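Local coordinates for 4-oxalmesaconate hydratase (Pseudomonas putida, PDB 5CGZ), which catalyses the hydration of 4-carboxy-2-hydroxymuconate in the third step of gallate degradation, as a zinc-containing hexamer, at residues Ala12-Arg17 and Met68-Ile73; Arg64-Ala69 and Ala190-Leu195; Lys92-Arg97 and Met127-Glu132; Arg97-Tyr102 and Ile135-Glu140; Phe157-His160 and Gln164-Trp167. One frame throughout, in Å; residues are numbered along the deposited sequence.

Contact 1 of 5, residues Ala12-Arg17 and Met68-Ile73; sequences ADFVWR and MAAAEI. With ZN (zinc ion), chain C.
OD2 of Asp-13 is gripped by the guanidinium group of Arg-17, one helical turn on, while another face of the same helix sets Phe-14 and Val-15 against Ala-70 and Ala-71. Arg-17 NE gives Asp-13 OD2 a nearly straight bond of 2.9 Å, in the guanidinium plane, reaching OD2 on its anti side but tilted out of the carboxylate plane; NH2 adds a weak second one. The other oxygen, Asp-13 OD1, binds the zinc ion at 2.0 Å, alongside His-10, Glu-44, His-123 and a water, so salt bridge and metal bond together hold the carboxylate, probably limiting its rotation. Val-15 has CG1 anti to its backbone N (chi1 176°), which leaves CG2 to meet Ala-70 CB at 3.5 Å. That methyl also lies over one face of the Phe-14 ring, whose CZ is 4.4 Å from Ala-70 CB and whose edge meets Ala-71 N. The small methyls of Ala-70 and Ala-71 leave space for the ring between the two short helical segments, whose axes lie 10.4 Å apart and cross at 42°. Beneath, Phe-14 rests on Val-6 of strand 3-8, while Ile-186 and Ala-185 of helix 179-186 close in on Val-15 and Ala-70.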
# COMPACT_ATOMS: atom_id res chain seq x y z
N ALA A 12 7.36 -29.95 -6.97
CA ALA A 12 6.03 -30.24 -6.41
C ALA A 12 5.04 -29.06 -6.52
O ALA A 12 3.82 -29.25 -6.47
CB ALA A 12 6.14 -30.67 -4.96
N ASP A 13 5.56 -27.86 -6.69
CA ASP A 13 4.72 -26.68 -6.62
C ASP A 13 3.57 -26.66 -7.63
O ASP A 13 2.47 -26.26 -7.29
CB ASP A 13 5.58 -25.43 -6.78
CG ASP A 13 6.28 -25.06 -5.50
OD1 ASP A 13 7.53 -24.96 -5.49
OD2 ASP A 13 5.57 -24.86 -4.49
N PHE A 14 3.82 -27.09 -8.87
CA PHE A 14 2.75 -27.01 -9.86
C PHE A 14 1.61 -27.95 -9.49
O PHE A 14 0.47 -27.73 -9.89
CB PHE A 14 3.27 -27.30 -11.29
CG PHE A 14 3.56 -28.76 -11.57
CD1 PHE A 14 4.82 -29.29 -11.32
CD2 PHE A 14 2.59 -29.58 -12.13
CE1 PHE A 14 5.10 -30.63 -11.60
CE2 PHE A 14 2.86 -30.92 -12.41
CZ PHE A 14 4.11 -31.45 -12.15
N VAL A 15 1.90 -28.98 -8.70
CA VAL A 15 0.86 -29.93 -8.31
C VAL A 15 -0.05 -29.31 -7.24
O VAL A 15 -1.26 -29.28 -7.41
CB VAL A 15 1.46 -31.27 -7.79
CG1 VAL A 15 0.35 -32.20 -7.30
CG2 VAL A 15 2.26 -31.95 -8.89
N TRP A 16 0.52 -28.79 -6.16
CA TRP A 16 -0.29 -28.16 -5.11
C TRP A 16 -1.08 -26.96 -5.62
O TRP A 16 -2.25 -26.78 -5.26
CB TRP A 16 0.57 -27.67 -3.94
CG TRP A 16 1.56 -28.65 -3.36
CD1 TRP A 16 2.92 -28.49 -3.29
CD2 TRP A 16 1.27 -29.90 -2.74
NE1 TRP A 16 3.49 -29.57 -2.67
CE2 TRP A 16 2.50 -30.46 -2.32
CE3 TRP A 16 0.09 -30.61 -2.49
CZ2 TRP A 16 2.59 -31.69 -1.68
CZ3 TRP A 16 0.18 -31.84 -1.84
CH2 TRP A 16 1.42 -32.37 -1.45
N ARG A 17 -0.44 -26.15 -6.46
CA ARG A 17 -0.92 -24.78 -6.72
C ARG A 17 -1.56 -24.58 -8.08
O ARG A 17 -2.26 -23.60 -8.29
CB ARG A 17 0.26 -23.79 -6.58
CG ARG A 17 1.02 -24.00 -5.30
CD ARG A 17 2.11 -22.97 -5.01
NE ARG A 17 2.97 -23.59 -4.01
CZ ARG A 17 2.61 -23.75 -2.74
NH1 ARG A 17 1.44 -23.27 -2.30
NH2 ARG A 17 3.42 -24.37 -1.90
N MET A 68 6.68 -36.37 -12.98
CA MET A 68 6.28 -36.98 -14.24
C MET A 68 4.97 -37.74 -14.09
O MET A 68 4.13 -37.69 -14.98
CB MET A 68 7.38 -37.90 -14.76
CG MET A 68 8.52 -37.15 -15.42
SD MET A 68 9.91 -38.25 -15.75
CE MET A 68 10.90 -37.21 -16.83
N ALA A 69 4.80 -38.42 -12.96
CA ALA A 69 3.55 -39.14 -12.71
C ALA A 69 2.38 -38.16 -12.59
O ALA A 69 1.31 -38.37 -13.16
CB ALA A 69 3.66 -40.00 -11.46
N ALA A 70 2.59 -37.07 -11.84
CA ALA A 70 1.54 -36.06 -11.66
C ALA A 70 1.19 -35.40 -12.99
O ALA A 70 0.01 -35.21 -13.31
CB ALA A 70 1.98 -35.01 -10.65
N ALA A 71 2.21 -35.04 -13.76
CA ALA A 71 1.99 -34.40 -15.06
C ALA A 71 1.14 -35.26 -15.98
O ALA A 71 0.27 -34.76 -16.69
CB ALA A 71 3.33 -34.06 -15.72
N GLU A 72 1.41 -36.57 -15.96
CA GLU A 72 0.69 -37.53 -16.79
C GLU A 72 -0.79 -37.53 -16.43
O GLU A 72 -1.66 -37.46 -17.29
CB GLU A 72 1.29 -38.94 -16.63
CG GLU A 72 0.90 -39.95 -17.72
CD GLU A 72 -0.29 -40.83 -17.35
OE1 GLU A 72 -0.67 -40.86 -16.16
OE2 GLU A 72 -0.84 -41.49 -18.26
N ILE A 73 -1.06 -37.60 -15.13
CA ILE A 73 -2.43 -37.56 -14.61
C ILE A 73 -3.16 -36.26 -14.98
O ILE A 73 -4.33 -36.29 -15.36
CB ILE A 73 -2.45 -37.71 -13.08
CG1 ILE A 73 -2.02 -39.13 -12.68
CG2 ILE A 73 -3.82 -37.35 -12.51
CD1 ILE A 73 -1.79 -39.32 -11.20
ZN ZN C . 8.37 -24.51 -3.74
O HOH W 1 6.91 -25.32 -1.90

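Contact 2 of 5, residues Arg64-Ala69 and Ala190-Leu195; sequences REEAMA and AGQEHL
With CG set anti to the carbonyl carbon (chi1 -70°) and the chain extended beyond it, Glu-66 projects straight out from its helix until its carboxylate reaches Ala-190. There OE2 accepts a weak hydrogen bond from Ala-190 N, 3.3 Å long and bent to 129° at the hydrogen. The methyl group crowds in beside the amide, Ala-190 CB also lying 3.3 Å from Glu-66 OE2, and a side chain this small lets the acid approach the backbone. The stronger partner of the carboxylate is Arg-63 of its own helix, whose NE forms a salt bridge with OE1; a glutamate here can therefore serve its neighbour and the opposing loop together. The joint links helix 56-74, part of the Rossmann-like portion of the molecule, to the turn that leads into the long helix 193-212. In that turn Gly-191 takes a positive phi (76°), a conformation easy for a residue without a CB, and Gln-192 follows at the N-cap position. Gln-192 starts its side chain toward helix 56-74, but NE2 stays 4.5 Å from Glu-66 OE1, too far for a hydrogen bond. Its side chain packs instead on Trp-16 of helix 13-27, while Met-189, just before the turn, touches Glu-66.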
# COMPACT_ATOMS: atom_id res chain seq x y z
N ARG A 64 11.68 -36.21 -9.47
CA ARG A 64 11.45 -36.26 -10.92
C ARG A 64 10.34 -37.26 -11.26
O ARG A 64 9.45 -36.98 -12.06
CB ARG A 64 12.74 -36.62 -11.67
CG ARG A 64 12.65 -36.52 -13.20
CD ARG A 64 13.94 -37.04 -13.91
NE ARG A 64 15.15 -36.27 -13.60
CZ ARG A 64 16.14 -36.68 -12.81
NH1 ARG A 64 16.09 -37.87 -12.23
NH2 ARG A 64 17.20 -35.90 -12.60
N GLU A 65 10.39 -38.43 -10.64
CA GLU A 65 9.42 -39.47 -10.95
C GLU A 65 8.02 -39.07 -10.49
O GLU A 65 7.03 -39.32 -11.18
CB GLU A 65 9.82 -40.80 -10.31
CG GLU A 65 9.44 -42.02 -11.14
CD GLU A 65 10.14 -42.07 -12.49
OE1 GLU A 65 9.59 -42.68 -13.43
OE2 GLU A 65 11.25 -41.49 -12.62
N GLU A 66 7.94 -38.43 -9.33
CA GLU A 66 6.66 -37.93 -8.83
C GLU A 66 6.06 -36.89 -9.77
O GLU A 66 4.88 -36.96 -10.10
CB GLU A 66 6.84 -37.32 -7.44
CG GLU A 66 7.13 -38.35 -6.36
CD GLU A 66 7.34 -37.70 -5.01
OE1 GLU A 66 7.53 -36.46 -4.96
OE2 GLU A 66 7.32 -38.45 -4.00
N ALA A 67 6.89 -35.95 -10.22
CA ALA A 67 6.43 -34.87 -11.08
C ALA A 67 5.94 -35.42 -12.42
O ALA A 67 4.89 -35.00 -12.93
CB ALA A 67 7.53 -33.85 -11.30
N MET A 68 6.68 -36.37 -12.98
CA MET A 68 6.28 -36.98 -14.24
C MET A 68 4.97 -37.74 -14.09
O MET A 68 4.13 -37.69 -14.98
CB MET A 68 7.38 -37.90 -14.76
CG MET A 68 8.52 -37.15 -15.42
SD MET A 68 9.91 -38.25 -15.75
CE MET A 68 10.90 -37.21 -16.83
N ALA A 69 4.80 -38.42 -12.96
CA ALA A 69 3.55 -39.14 -12.71
C ALA A 69 2.38 -38.16 -12.59
O ALA A 69 1.31 -38.37 -13.16
CB ALA A 69 3.66 -40.00 -11.46
N ALA A 190 4.31 -38.42 -2.60
CA ALA A 190 4.49 -39.46 -1.59
C ALA A 190 4.90 -38.93 -0.22
O ALA A 190 5.82 -38.12 -0.10
CB ALA A 190 5.51 -40.47 -2.08
N GLY A 191 4.20 -39.42 0.81
CA GLY A 191 4.54 -39.11 2.19
C GLY A 191 4.12 -37.73 2.67
O GLY A 191 4.49 -37.33 3.78
N GLN A 192 3.34 -37.01 1.87
CA GLN A 192 3.01 -35.63 2.23
C GLN A 192 1.51 -35.43 2.47
O GLN A 192 0.93 -34.40 2.12
CB GLN A 192 3.54 -34.69 1.15
CG GLN A 192 5.04 -34.88 0.93
CD GLN A 192 5.64 -33.93 -0.10
OE1 GLN A 192 5.64 -32.71 0.08
NE2 GLN A 192 6.20 -34.50 -1.17
N GLU A 193 0.90 -36.44 3.10
CA GLU A 193 -0.53 -36.45 3.40
C GLU A 193 -1.07 -35.19 4.09
O GLU A 193 -2.20 -34.79 3.84
CB GLU A 193 -0.85 -37.67 4.27
CG GLU A 193 -0.82 -39.02 3.55
CD GLU A 193 0.60 -39.58 3.35
OE1 GLU A 193 1.59 -38.88 3.66
OE2 GLU A 193 0.71 -40.73 2.87
N HIS A 194 -0.27 -34.57 4.96
CA HIS A 194 -0.71 -33.33 5.62
C HIS A 194 -0.92 -32.23 4.60
O HIS A 194 -1.86 -31.44 4.73
CB HIS A 194 0.31 -32.87 6.67
CG HIS A 194 0.27 -33.67 7.94
ND1 HIS A 194 1.19 -33.51 8.95
CD2 HIS A 194 -0.59 -34.64 8.35
CE1 HIS A 194 0.90 -34.35 9.94
NE2 HIS A 194 -0.17 -35.04 9.60
N LEU A 195 -0.05 -32.17 3.60
CA LEU A 195 -0.22 -31.21 2.52
C LEU A 195 -1.38 -31.60 1.60
O LEU A 195 -2.04 -30.71 1.04
CB LEU A 195 1.07 -31.05 1.72
CG LEU A 195 2.19 -30.31 2.46
CD1 LEU A 195 3.36 -30.05 1.52
CD2 LEU A 195 1.67 -28.99 3.07

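Contact 3 of 5, residues Lys92-Arg97 and Met127-Glu132; sequences KDTLFR and MHLAQE
Apolar contacts carry this crossing, with Leu-95 of helix 92-105 inserted against Leu-129 and Glu-132 of helix 122-138. Leu-95 holds CG anti to the backbone N (chi1 -178°), which swings both methyls toward the other helix. CD1 reaches Glu-132 CB at 3.8 Å and Leu-129 CD2 at 4.4 Å, while CD2 lies 3.9 Å from Glu-132 CD. The leucine and the glutamate cross at about a right angle, so the branched end of one lies across the extended chain of the other; the methylenes of a glutamate serve here as hydrocarbon. Beside them Thr-94 CG2 meets Leu-129 CD1 at 4.2 Å, the beta-branched residue offering a methyl where the helices approach.

Polar interactions are spent elsewhere. The carboxylate of Glu-132, though buried, is matched by a salt bridge from its OE1 to Arg-89 of a second subunit, so the acid packs within its own chain and pairs across the interface. On another side of helix 122-138, Gln-131 NE2 donates a weak hydrogen bond to Met-127 SD.

The axes of the two short segments pass 9.5 Å apart, with a crossing angle of -60°. These are successive crossover helices of a Rossmann-like alpha/beta fold, helix 92-105 leading into parallel strand 110-112 and helix 122-138 following it, both packed on the same face of the sheet.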
# COMPACT_ATOMS: atom_id res chain seq x y z
N LYS A 92 21.96 -15.18 -16.97
CA LYS A 92 21.44 -14.87 -18.30
C LYS A 92 21.07 -16.14 -19.05
O LYS A 92 20.07 -16.18 -19.77
CB LYS A 92 22.44 -14.05 -19.12
CG LYS A 92 22.47 -12.60 -18.73
CD LYS A 92 22.70 -11.71 -19.93
CE LYS A 92 24.17 -11.49 -20.22
NZ LYS A 92 24.33 -10.49 -21.32
N ASP A 93 21.86 -17.18 -18.87
CA ASP A 93 21.60 -18.43 -19.58
C ASP A 93 20.31 -19.12 -19.15
O ASP A 93 19.60 -19.69 -19.99
CB ASP A 93 22.77 -19.38 -19.40
CG ASP A 93 23.51 -19.58 -20.70
OD1 ASP A 93 24.29 -18.67 -21.09
OD2 ASP A 93 23.28 -20.63 -21.34
N THR A 94 20.01 -19.10 -17.86
CA THR A 94 18.72 -19.59 -17.37
C THR A 94 17.61 -18.82 -18.04
O THR A 94 16.64 -19.40 -18.54
CB THR A 94 18.57 -19.42 -15.85
OG1 THR A 94 19.79 -19.79 -15.20
CG2 THR A 94 17.42 -20.28 -15.33
N LEU A 95 17.76 -17.51 -18.05
CA LEU A 95 16.78 -16.60 -18.64
C LEU A 95 16.53 -16.93 -20.12
O LEU A 95 15.38 -17.03 -20.55
CB LEU A 95 17.25 -15.15 -18.49
CG LEU A 95 16.30 -14.10 -19.03
CD1 LEU A 95 15.02 -14.05 -18.20
CD2 LEU A 95 16.97 -12.74 -19.05
N PHE A 96 17.60 -17.09 -20.89
CA PHE A 96 17.47 -17.42 -22.31
C PHE A 96 16.87 -18.82 -22.52
O PHE A 96 16.07 -19.04 -23.44
CB PHE A 96 18.82 -17.29 -23.02
CG PHE A 96 19.34 -15.87 -23.10
CD1 PHE A 96 18.48 -14.82 -23.39
CD2 PHE A 96 20.68 -15.59 -22.88
CE1 PHE A 96 18.95 -13.52 -23.47
CE2 PHE A 96 21.16 -14.29 -22.96
CZ PHE A 96 20.29 -13.25 -23.25
N ARG A 97 17.25 -19.77 -21.68
CA ARG A 97 16.65 -21.11 -21.68
C ARG A 97 15.13 -20.99 -21.58
O ARG A 97 14.38 -21.60 -22.35
CB ARG A 97 17.17 -21.96 -20.50
CG ARG A 97 18.43 -22.80 -20.77
CD ARG A 97 18.24 -24.28 -20.34
NE ARG A 97 18.64 -24.57 -18.96
CZ ARG A 97 18.46 -25.74 -18.34
NH1 ARG A 97 18.86 -25.87 -17.09
NH2 ARG A 97 17.89 -26.77 -18.96
N MET A 127 9.08 -16.55 -10.39
CA MET A 127 8.13 -15.66 -11.07
C MET A 127 8.87 -14.54 -11.82
O MET A 127 8.45 -14.15 -12.91
CB MET A 127 7.11 -15.09 -10.08
CG MET A 127 6.20 -14.00 -10.68
SD MET A 127 5.24 -14.52 -12.12
CE MET A 127 3.62 -14.86 -11.40
N HIS A 128 9.96 -14.03 -11.24
CA HIS A 128 10.75 -13.01 -11.94
C HIS A 128 11.38 -13.56 -13.21
O HIS A 128 11.42 -12.87 -14.24
CB HIS A 128 11.83 -12.44 -11.01
CG HIS A 128 11.34 -11.32 -10.15
ND1 HIS A 128 11.54 -11.28 -8.79
CD2 HIS A 128 10.64 -10.20 -10.47
CE1 HIS A 128 10.99 -10.18 -8.30
NE2 HIS A 128 10.43 -9.51 -9.30
N LEU A 129 11.85 -14.81 -13.16
CA LEU A 129 12.35 -15.50 -14.35
C LEU A 129 11.25 -15.62 -15.40
O LEU A 129 11.44 -15.30 -16.57
CB LEU A 129 12.89 -16.88 -14.01
CG LEU A 129 14.31 -16.89 -13.47
CD1 LEU A 129 14.66 -18.26 -12.89
CD2 LEU A 129 15.28 -16.51 -14.60
N ALA A 130 10.08 -16.09 -14.95
CA ALA A 130 8.94 -16.27 -15.84
C ALA A 130 8.58 -14.95 -16.52
O ALA A 130 8.35 -14.92 -17.73
CB ALA A 130 7.74 -16.81 -15.05
N GLN A 131 8.54 -13.86 -15.76
CA GLN A 131 8.13 -12.59 -16.33
C GLN A 131 9.19 -12.00 -17.25
O GLN A 131 8.87 -11.52 -18.34
CB GLN A 131 7.78 -11.59 -15.23
CG GLN A 131 6.45 -11.90 -14.58
CD GLN A 131 5.99 -10.82 -13.61
OE1 GLN A 131 6.26 -9.63 -13.82
NE2 GLN A 131 5.29 -11.22 -12.57
N GLU A 132 10.46 -12.02 -16.82
CA GLU A 132 11.48 -11.42 -17.65
C GLU A 132 11.70 -12.25 -18.93
O GLU A 132 11.87 -11.69 -20.01
CB GLU A 132 12.81 -11.24 -16.89
CG GLU A 132 13.76 -10.32 -17.69
CD GLU A 132 15.06 -9.98 -16.97
OE1 GLU A 132 15.39 -10.65 -15.97
OE2 GLU A 132 15.76 -9.04 -17.42

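Contact 4 of 5, residues Arg97-Tyr102 and Ile135-Glu140; sequences RLADVY and IIAQAE
Ile-136 is the first residue of its segment to press on helix 92-105, through its CG2 methyl, 4.0 Å from Ala-99 CB. That methyl stands anti to the backbone N, while CG1 (chi1 -58°) turns the other way, beside Leu-95 of the same partner helix; the residue also packs on Tyr-86 of a second subunit. Ala-137 follows at the closest backbone approach, its CA 5.2 Å from that of Ala-99. Its CB lies 3.7 Å from Tyr-102 CB and 3.9 Å from the carbonyl O of Ala-99, and such proximity suits alanines on both helices. Here the last turn or so of helix 122-138 packs on helix 92-105 in one layer of the Rossmann-like fold, with Val-101 and Tyr-102 reaching strand 3-8 beneath. The carbonyl of Ala-137 accepts a hydrogen bond from Arg-103 NE, which ties this part of the chain to its partner helix, and farther on Glu-140 makes a salt bridge with Arg-50 of the second subunit.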
# COMPACT_ATOMS: atom_id res chain seq x y z
N ARG A 97 17.25 -19.77 -21.68
CA ARG A 97 16.65 -21.11 -21.68
C ARG A 97 15.13 -20.99 -21.58
O ARG A 97 14.38 -21.60 -22.35
CB ARG A 97 17.17 -21.96 -20.50
CG ARG A 97 18.43 -22.80 -20.77
CD ARG A 97 18.24 -24.28 -20.34
NE ARG A 97 18.64 -24.57 -18.96
CZ ARG A 97 18.46 -25.74 -18.34
NH1 ARG A 97 18.86 -25.87 -17.09
NH2 ARG A 97 17.89 -26.77 -18.96
N LEU A 98 14.67 -20.19 -20.62
CA LEU A 98 13.24 -20.02 -20.41
C LEU A 98 12.58 -19.24 -21.55
O LEU A 98 11.47 -19.56 -21.97
CB LEU A 98 12.97 -19.34 -19.06
CG LEU A 98 11.52 -19.36 -18.57
CD1 LEU A 98 10.95 -20.79 -18.64
CD2 LEU A 98 11.43 -18.82 -17.14
N ALA A 99 13.26 -18.21 -22.06
CA ALA A 99 12.74 -17.47 -23.21
C ALA A 99 12.55 -18.40 -24.41
O ALA A 99 11.59 -18.24 -25.17
CB ALA A 99 13.66 -16.31 -23.58
N ASP A 100 13.45 -19.37 -24.57
CA ASP A 100 13.31 -20.34 -25.65
C ASP A 100 12.09 -21.24 -25.45
O ASP A 100 11.43 -21.62 -26.41
CB ASP A 100 14.58 -21.19 -25.79
CG ASP A 100 15.79 -20.37 -26.25
OD1 ASP A 100 15.60 -19.25 -26.78
OD2 ASP A 100 16.93 -20.85 -26.08
N VAL A 101 11.79 -21.60 -24.20
CA VAL A 101 10.57 -22.35 -23.93
C VAL A 101 9.36 -21.54 -24.37
O VAL A 101 8.45 -22.07 -25.02
CB VAL A 101 10.44 -22.73 -22.44
CG1 VAL A 101 9.08 -23.37 -22.15
CG2 VAL A 101 11.58 -23.67 -22.04
N TYR A 102 9.35 -20.24 -24.04
CA TYR A 102 8.27 -19.35 -24.47
C TYR A 102 8.12 -19.34 -25.99
O TYR A 102 7.01 -19.42 -26.52
CB TYR A 102 8.51 -17.92 -23.99
CG TYR A 102 7.94 -17.56 -22.62
CD1 TYR A 102 6.64 -17.09 -22.49
CD2 TYR A 102 8.74 -17.64 -21.48
CE1 TYR A 102 6.13 -16.73 -21.23
CE2 TYR A 102 8.23 -17.28 -20.22
CZ TYR A 102 6.93 -16.83 -20.11
OH TYR A 102 6.43 -16.47 -18.87
N ILE A 135 9.21 -11.32 -21.52
CA ILE A 135 9.51 -10.07 -22.19
C ILE A 135 10.66 -10.24 -23.21
O ILE A 135 10.59 -9.71 -24.32
CB ILE A 135 9.87 -8.96 -21.18
CG1 ILE A 135 8.63 -8.62 -20.32
CG2 ILE A 135 10.39 -7.72 -21.90
CD1 ILE A 135 8.94 -7.81 -19.07
N ILE A 136 11.70 -10.99 -22.84
CA ILE A 136 12.78 -11.29 -23.79
C ILE A 136 12.20 -11.93 -25.05
O ILE A 136 12.56 -11.56 -26.17
CB ILE A 136 13.85 -12.23 -23.20
CG1 ILE A 136 14.47 -11.63 -21.93
CG2 ILE A 136 14.94 -12.56 -24.25
CD1 ILE A 136 15.02 -10.23 -22.12
N ALA A 137 11.27 -12.87 -24.85
CA ALA A 137 10.65 -13.60 -25.96
C ALA A 137 9.76 -12.70 -26.83
O ALA A 137 9.42 -13.07 -27.97
CB ALA A 137 9.86 -14.78 -25.43
N GLN A 138 9.39 -11.54 -26.31
CA GLN A 138 8.66 -10.55 -27.09
C GLN A 138 9.56 -9.74 -28.04
O GLN A 138 9.07 -9.11 -28.98
CB GLN A 138 7.94 -9.56 -26.17
CG GLN A 138 6.80 -10.14 -25.33
CD GLN A 138 6.24 -9.09 -24.37
OE1 GLN A 138 6.97 -8.21 -23.91
NE2 GLN A 138 4.94 -9.19 -24.05
N ALA A 139 10.86 -9.74 -27.79
CA ALA A 139 11.76 -8.81 -28.47
C ALA A 139 12.16 -9.30 -29.87
O ALA A 139 12.71 -10.38 -30.02
CB ALA A 139 13.01 -8.57 -27.63
N GLU A 140 11.88 -8.48 -30.88
CA GLU A 140 12.19 -8.86 -32.25
C GLU A 140 13.71 -8.89 -32.46
O GLU A 140 14.20 -9.43 -33.45
CB GLU A 140 11.49 -7.92 -33.23
CG GLU A 140 9.97 -8.18 -33.28
CD GLU A 140 9.20 -7.25 -34.20
OE1 GLU A 140 8.10 -6.80 -33.80
OE2 GLU A 140 9.67 -6.99 -35.33

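Contact 5 of 5, residues Phe157-His160 and Gln164-Trp167; sequences FEPH and QCEW
The two segments are arms of one loop, brought alongside each other with the CA atoms of Pro-159 and Cys-165 7.3 Å apart, and Glu-166 in a left-handed conformation (phi 55°) turns the chain just before Trp-167. The indole of Trp-167 is the main surface of the contact, with CG anti to the backbone N (chi1 175°) so that the ring reaches across to the first arm. Pro-159 and Glu-158 lie over one face of it. Pro-159 CD sits 3.6 Å from the centroid of the five-membered ring, nearly on its normal, and Glu-158 CA is 3.9 Å from that of the six-membered ring; both are CH-pi contacts. Proline suits the place because its CD hydrogens, next to an amide nitrogen, are well polarised for an aromatic face. Glu-158 crosses the six-membered ring at about a right angle, over its rim, with CB 3.6 Å from Trp-167 CH2, and its carboxylate is paired with Arg-206. Trp-167 NE1 donates to Ala-156 O, which fixes the indole in rotation. At another edge of the proline ring, Pro-159 CB touches Cys-165 SG at 3.7 Å. This loop follows strand 154-157, at the C-terminal ends of the parallel strands, where Rossmann-like folds build their active sites; the Phe-157 side chain lies about 8 Å from the zinc ion.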
# COMPACT_ATOMS: atom_id res chain seq x y z
N PHE A 157 -0.18 -18.16 -8.79
CA PHE A 157 -1.08 -19.09 -8.10
C PHE A 157 -0.86 -18.96 -6.58
O PHE A 157 0.01 -18.20 -6.13
CB PHE A 157 -0.89 -20.54 -8.60
CG PHE A 157 0.54 -20.97 -8.80
CD1 PHE A 157 1.50 -20.76 -7.81
CD2 PHE A 157 0.92 -21.63 -9.97
CE1 PHE A 157 2.83 -21.18 -8.01
CE2 PHE A 157 2.23 -22.05 -10.16
CZ PHE A 157 3.19 -21.83 -9.18
N GLU A 158 -1.66 -19.68 -5.80
CA GLU A 158 -1.76 -19.41 -4.36
C GLU A 158 -0.55 -19.89 -3.55
O GLU A 158 -0.19 -21.07 -3.59
CB GLU A 158 -3.03 -20.05 -3.79
CG GLU A 158 -3.20 -19.75 -2.28
CD GLU A 158 -4.62 -20.00 -1.77
OE1 GLU A 158 -5.55 -20.18 -2.60
OE2 GLU A 158 -4.81 -20.00 -0.54
N PRO A 159 0.10 -18.97 -2.81
CA PRO A 159 1.18 -19.42 -1.93
C PRO A 159 0.63 -20.05 -0.65
O PRO A 159 -0.57 -19.93 -0.35
CB PRO A 159 1.97 -18.14 -1.64
CG PRO A 159 1.05 -17.02 -1.93
CD PRO A 159 -0.05 -17.51 -2.85
N HIS A 160 1.50 -20.73 0.08
CA HIS A 160 1.09 -21.46 1.28
C HIS A 160 0.46 -20.53 2.31
O HIS A 160 -0.55 -20.87 2.94
CB HIS A 160 2.28 -22.20 1.88
CG HIS A 160 1.91 -23.23 2.89
ND1 HIS A 160 1.21 -24.38 2.56
CD2 HIS A 160 2.12 -23.30 4.23
CE1 HIS A 160 1.03 -25.11 3.64
NE2 HIS A 160 1.57 -24.48 4.67
N GLN A 164 0.51 -13.41 4.27
CA GLN A 164 1.89 -13.05 4.60
C GLN A 164 2.64 -12.69 3.32
O GLN A 164 3.60 -11.93 3.35
CB GLN A 164 2.62 -14.18 5.33
CG GLN A 164 1.88 -14.76 6.56
CD GLN A 164 1.43 -13.70 7.53
OE1 GLN A 164 2.05 -12.63 7.64
NE2 GLN A 164 0.35 -13.98 8.26
N CYS A 165 2.20 -13.24 2.19
CA CYS A 165 2.81 -12.94 0.90
C CYS A 165 2.21 -11.72 0.22
O CYS A 165 2.60 -11.38 -0.89
CB CYS A 165 2.70 -14.15 -0.04
SG CYS A 165 3.59 -15.60 0.55
N GLU A 166 1.25 -11.07 0.87
CA GLU A 166 0.53 -9.94 0.29
C GLU A 166 -0.10 -10.30 -1.06
O GLU A 166 -0.11 -9.51 -2.01
CB GLU A 166 1.47 -8.73 0.16
CG GLU A 166 1.96 -8.23 1.52
CD GLU A 166 3.13 -7.27 1.43
OE1 GLU A 166 3.11 -6.38 0.55
OE2 GLU A 166 4.08 -7.41 2.22
N TRP A 167 -0.64 -11.50 -1.12
CA TRP A 167 -1.24 -12.03 -2.33
C TRP A 167 -2.76 -11.99 -2.18
O TRP A 167 -3.29 -12.32 -1.12
CB TRP A 167 -0.73 -13.46 -2.55
CG TRP A 167 -1.31 -14.24 -3.70
CD1 TRP A 167 -0.79 -14.36 -4.96
CD2 TRP A 167 -2.48 -15.07 -3.67
NE1 TRP A 167 -1.57 -15.20 -5.72
CE2 TRP A 167 -2.61 -15.65 -4.96
CE3 TRP A 167 -3.43 -15.38 -2.69
CZ2 TRP A 167 -3.65 -16.52 -5.28
CZ3 TRP A 167 -4.46 -16.25 -3.02
CH2 TRP A 167 -4.57 -16.80 -4.30

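Overall arrangement
Contacts 1, 3, 4 and 5 are buried, whereas contact 2 lies at the surface, and it alone joins its segments by a hydrogen bond, a weak one. Contacts 1 and 2 share helix 56-74 and touch through Trp-16, Gln-192 and Leu-195. Contacts 3 and 4 are successive turns of one helix pair on the other face of the sheet, where leucines and the aliphatic part of a glutamate pack in contact 3, and alanines with isoleucine and tyrosine in contact 4, while glutamates of both form salt bridges to a second subunit. Contact 5 depends instead on CH-pi packing within a loop, and it meets contact 1 through Arg-17. Contacts 1 and 5 thus lie about the zinc site.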